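Local coordinates for VlsE1 (Borreliella burgdorferi, PDB 1L8W), which is an antigenically variable surface lipoprotein of the Lyme disease spirochaete, whose variation probably serves evasion of the host immune response, at residues Ala230-Gln236 against Asn246-Ala250; Ile276-Met281 against Ala308-Leu313. All blocks are in the same frame, centred on the assembly; numbering follows the deposited sequence.

Contact 1: Ala230-Gln236 against Asn246-Ala250; sequences AADAAEQ and NPIAA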
# COMPACT_ATOMS: atom_id res chain seq x y z
N ALA A 230 -4.16 -4.62 9.25
CA ALA A 230 -5.05 -5.38 8.39
C ALA A 230 -4.50 -6.78 8.12
O ALA A 230 -5.25 -7.75 8.16
CB ALA A 230 -5.24 -4.64 7.08
N ALA A 231 -3.20 -6.87 7.86
CA ALA A 231 -2.56 -8.15 7.58
C ALA A 231 -2.75 -9.15 8.71
O ALA A 231 -2.62 -10.36 8.51
CB ALA A 231 -1.07 -7.95 7.31
N ASP A 232 -3.04 -8.65 9.90
CA ASP A 232 -3.24 -9.50 11.06
C ASP A 232 -4.70 -9.89 11.29
O ASP A 232 -4.99 -10.73 12.14
CB ASP A 232 -2.66 -8.83 12.31
CG ASP A 232 -1.14 -8.86 12.34
OD1 ASP A 232 -0.59 -9.96 12.53
OD2 ASP A 232 -0.50 -7.80 12.15
N ALA A 233 -5.60 -9.30 10.52
CA ALA A 233 -7.02 -9.63 10.65
C ALA A 233 -7.24 -11.09 10.27
O ALA A 233 -6.36 -11.73 9.69
CB ALA A 233 -7.85 -8.72 9.74
N ALA A 234 -8.41 -11.62 10.61
CA ALA A 234 -8.71 -13.01 10.30
C ALA A 234 -9.64 -13.11 9.10
O ALA A 234 -9.60 -14.09 8.36
CB ALA A 234 -9.35 -13.68 11.51
N GLU A 235 -10.46 -12.09 8.91
CA GLU A 235 -11.42 -12.05 7.81
C GLU A 235 -10.82 -11.26 6.64
O GLU A 235 -11.27 -10.15 6.34
CB GLU A 235 -12.72 -11.38 8.26
CG GLU A 235 -12.94 -11.37 9.78
CD GLU A 235 -12.03 -10.38 10.51
OE1 GLU A 235 -12.21 -9.16 10.31
OE2 GLU A 235 -11.14 -10.81 11.26
N GLN A 236 -9.82 -11.85 5.99
CA GLN A 236 -9.15 -11.19 4.88
C GLN A 236 -9.69 -11.46 3.48
O GLN A 236 -9.05 -11.10 2.50
CB GLN A 236 -7.66 -11.52 4.90
CG GLN A 236 -6.96 -11.01 6.13
CD GLN A 236 -5.46 -11.06 6.01
OE1 GLN A 236 -4.75 -10.93 7.00
NE2 GLN A 236 -4.97 -11.23 4.78
N ASN A 246 -11.96 -4.47 7.19
CA ASN A 246 -10.54 -4.16 7.18
C ASN A 246 -10.13 -3.77 5.75
O ASN A 246 -10.78 -4.18 4.79
CB ASN A 246 -9.72 -5.37 7.68
CG ASN A 246 -9.86 -6.59 6.79
OD1 ASN A 246 -9.33 -6.62 5.68
ND2 ASN A 246 -10.57 -7.60 7.28
N PRO A 247 -9.07 -2.97 5.60
CA PRO A 247 -8.67 -2.58 4.24
C PRO A 247 -8.34 -3.71 3.24
O PRO A 247 -8.51 -3.54 2.03
CB PRO A 247 -7.50 -1.61 4.48
CG PRO A 247 -6.98 -1.98 5.82
CD PRO A 247 -8.21 -2.34 6.62
N ILE A 248 -7.88 -4.86 3.75
CA ILE A 248 -7.57 -6.00 2.88
C ILE A 248 -8.86 -6.57 2.28
O ILE A 248 -8.94 -6.81 1.07
CB ILE A 248 -6.81 -7.11 3.66
CG1 ILE A 248 -5.40 -6.62 4.01
CG2 ILE A 248 -6.73 -8.39 2.83
CD1 ILE A 248 -4.58 -7.62 4.79
N ALA A 249 -9.88 -6.74 3.11
CA ALA A 249 -11.16 -7.27 2.64
C ALA A 249 -11.83 -6.29 1.68
O ALA A 249 -12.53 -6.70 0.74
CB ALA A 249 -12.07 -7.53 3.83
N ALA A 250 -11.63 -5.00 1.92
CA ALA A 250 -12.23 -3.96 1.08
C ALA A 250 -11.52 -3.87 -0.26
O ALA A 250 -12.17 -3.72 -1.29
CB ALA A 250 -12.19 -2.59 1.81

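Contact 2: Ile276-Met281 against Ala308-Leu313; sequences IALRGM and AVRKVL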
# COMPACT_ATOMS: atom_id res chain seq x y z
N ILE A 276 -7.42 1.73 -0.63
CA ILE A 276 -7.09 2.36 -1.88
C ILE A 276 -5.67 2.02 -2.33
O ILE A 276 -5.47 1.59 -3.47
CB ILE A 276 -7.25 3.90 -1.76
CG1 ILE A 276 -8.75 4.24 -1.68
CG2 ILE A 276 -6.59 4.61 -2.92
CD1 ILE A 276 -9.08 5.73 -1.60
N ALA A 277 -4.69 2.17 -1.44
CA ALA A 277 -3.31 1.88 -1.81
C ALA A 277 -3.10 0.41 -2.14
O ALA A 277 -2.37 0.08 -3.08
CB ALA A 277 -2.35 2.31 -0.70
N LEU A 278 -3.73 -0.48 -1.38
CA LEU A 278 -3.61 -1.91 -1.62
C LEU A 278 -4.22 -2.29 -2.96
O LEU A 278 -3.65 -3.09 -3.71
CB LEU A 278 -4.30 -2.71 -0.51
CG LEU A 278 -3.48 -2.98 0.75
CD1 LEU A 278 -4.41 -3.46 1.85
CD2 LEU A 278 -2.40 -4.02 0.46
N ARG A 279 -5.39 -1.72 -3.26
CA ARG A 279 -6.08 -2.01 -4.51
C ARG A 279 -5.26 -1.53 -5.70
O ARG A 279 -5.11 -2.24 -6.69
CB ARG A 279 -7.45 -1.34 -4.50
CG ARG A 279 -8.25 -1.52 -5.77
CD ARG A 279 -9.39 -2.46 -5.51
NE ARG A 279 -10.52 -2.16 -6.36
CZ ARG A 279 -11.63 -2.90 -6.40
NH1 ARG A 279 -11.74 -3.98 -5.64
NH2 ARG A 279 -12.63 -2.52 -7.17
N GLY A 280 -4.73 -0.31 -5.58
CA GLY A 280 -3.91 0.25 -6.64
C GLY A 280 -2.62 -0.51 -6.91
O GLY A 280 -2.15 -0.55 -8.04
N MSE A 281 -2.04 -1.13 -5.88
CA MSE A 281 -0.80 -1.88 -6.05
C MSE A 281 -1.03 -3.31 -6.52
O MSE A 281 -0.18 -3.89 -7.21
CB MSE A 281 -0.01 -1.96 -4.73
CG MSE A 281 0.46 -0.65 -4.14
SE MSE A 281 1.47 -0.97 -2.48
CE MSE A 281 3.24 -0.79 -3.16
N ALA A 308 -1.77 7.51 -2.75
CA ALA A 308 -1.83 6.49 -1.70
C ALA A 308 -0.61 5.58 -1.79
O ALA A 308 0.05 5.29 -0.78
CB ALA A 308 -3.10 5.66 -1.83
N VAL A 309 -0.29 5.11 -2.99
CA VAL A 309 0.86 4.23 -3.12
C VAL A 309 2.19 4.97 -2.89
O VAL A 309 3.06 4.47 -2.18
CB VAL A 309 0.88 3.52 -4.48
CG1 VAL A 309 0.73 4.53 -5.60
CG2 VAL A 309 2.18 2.74 -4.63
N ARG A 310 2.34 6.17 -3.45
CA ARG A 310 3.57 6.92 -3.24
C ARG A 310 3.79 7.18 -1.75
O ARG A 310 4.93 7.17 -1.28
CB ARG A 310 3.53 8.26 -3.99
CG ARG A 310 3.72 8.16 -5.50
CD ARG A 310 3.98 9.53 -6.10
NE ARG A 310 2.81 10.41 -6.03
CZ ARG A 310 2.01 10.68 -7.06
NH1 ARG A 310 2.25 10.16 -8.25
NH2 ARG A 310 0.98 11.48 -6.89
N LYS A 311 2.71 7.42 -1.00
CA LYS A 311 2.84 7.67 0.44
C LYS A 311 3.27 6.41 1.19
O LYS A 311 4.14 6.46 2.07
CB LYS A 311 1.51 8.18 1.04
CG LYS A 311 1.20 9.64 0.76
CD LYS A 311 -0.01 10.13 1.58
CE LYS A 311 -0.18 11.65 1.43
NZ LYS A 311 -1.28 12.18 2.29
N VAL A 312 2.66 5.28 0.87
CA VAL A 312 3.02 4.02 1.53
C VAL A 312 4.46 3.57 1.25
O VAL A 312 5.20 3.22 2.17
CB VAL A 312 2.02 2.91 1.16
CG1 VAL A 312 1.71 2.99 -0.30
CG2 VAL A 312 2.60 1.54 1.48
N LEU A 313 4.86 3.60 -0.02
CA LEU A 313 6.22 3.18 -0.40
C LEU A 313 7.29 4.13 0.13
O LEU A 313 8.39 3.72 0.46
CB LEU A 313 6.34 3.09 -1.92
CG LEU A 313 5.46 2.07 -2.63
CD1 LEU A 313 5.83 2.03 -4.11
CD2 LEU A 313 5.68 0.71 -2.01

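Contact 1: Ala230-Gln236 against Asn246-Ala250
With chi1 at 63°, CG of Asn246 stands between its own backbone N and carbonyl carbon, and the amide there serves two partners: ND2 reaches the loop at Glu235, while OD1 turns back to helix 247-252. Asn246 ND2 donates to Glu235 O over 2.8 Å. The acceptor lies in the plane of the asparagine amide, but the donor stands above the Glu235 carbonyl plane, 50° out of it. Ile248 is extended at its second torsion (chi2 179°), which carries CD1 to the peptide joining Ala230 and Ala231; CD1 of Ile248 lies 3.4 Å from Ala230 O. The other branch of Ile248, CG2, comes 3.6 Å from Gln236 O, so the isoleucine touches both ends of the segment 230-236.

Asn246 is the N-cap of helix 247-252: its OD1 accepts from Ala249 N at 2.6 Å, occupying a first-turn N-H. The same amide thus fixes the helix start and attaches it to the chain that follows helix 220-230. That chain begins with a type I beta turn from Ala230 to Ala233, closed by Ala233 N donating to Ala230 O at 2.8 Å. Ala233 CB faces the Asn246 amide at 3.8 Å from ND2. Ala230 presses its CB on the proline ring, with Pro247 CG at a tight 3.4 Å, and also touches CG1 of Ile248. At the exposed edge, the Glu235 side chain, bent at chi2, folds back on the backbone just before it, where Ala234 N meets Glu235 OE2 at 2.9 Å from above the carboxylate plane. Glu235 O has a second, weak donor in Lys239 NZ. Beyond the two segments, Ile248 rests on Lys157 and Ala160 of helix 153-170, and Pro247 on Gln271 and Ala274 of helix 269-281.

Contact 2: Ile276-Met281 against Ala308-Leu313
Ala277 and Ala308 meet methyl to methyl, CB to CB at 3.6 Å, where the two helical segments cross almost at right angles (signed crossing angle -99°). With two alanines at the crossing, the axes of the two short segments come within 8.8 Å. Ile276 adds a branch at one side of this pair. Ile276 CG2, anti to the backbone N, sits 3.8 Å from Ala308 CB. One turn on from Ala277, Met281, modelled as selenomethionine, leaves its helix with CG beside the backbone N and stays extended through chi2 (-179°). This stretches the chain out across Val309, and Met281 CG rests 3.8 Å from Val309 CG2. With chi1 at 52°, Val309 places CG1 between its backbone N and carbonyl carbon, and meets Met281 with the other methyl, CG2, which lies anti to the N. The selenomethionine then bends at chi3, and its end and that of Leu313 reach toward each other, tip to tip, though the closeness of their methyls in the model is doubtful.

Neighbouring helices add to this packing: Val215 of helix 205-216 touches both Ile276 and Ala308, and Val62 of helix 59-80 touches Met281. No hydrogen bond or ion pair joins the segments. They are therefore held together here by dispersion and burial of apolar surface, and the fit between them rests on methyl and methylene groups, with no directional bond to fix it.

Along the chain, contact 1 comes first, closing the loop between helix 220-230 and helix 247-252 with nine residues between its segments. Only after it is complete does the chain enter helix 269-281, from which contact 2 spans 26 residues, including strand 287-288 and the first part of helix 294-333, to reach the long C-terminal helix. The two closures thus lie in series, neither enclosing nor crossing the other. Their centres are about 15 Å apart, and they meet through Leu278, whose CD1 packs 4.0 Å from Ile248 CG1. Helix 269-281 accordingly links the more peripheral loop of 230-236 with the centre of the helical bundle.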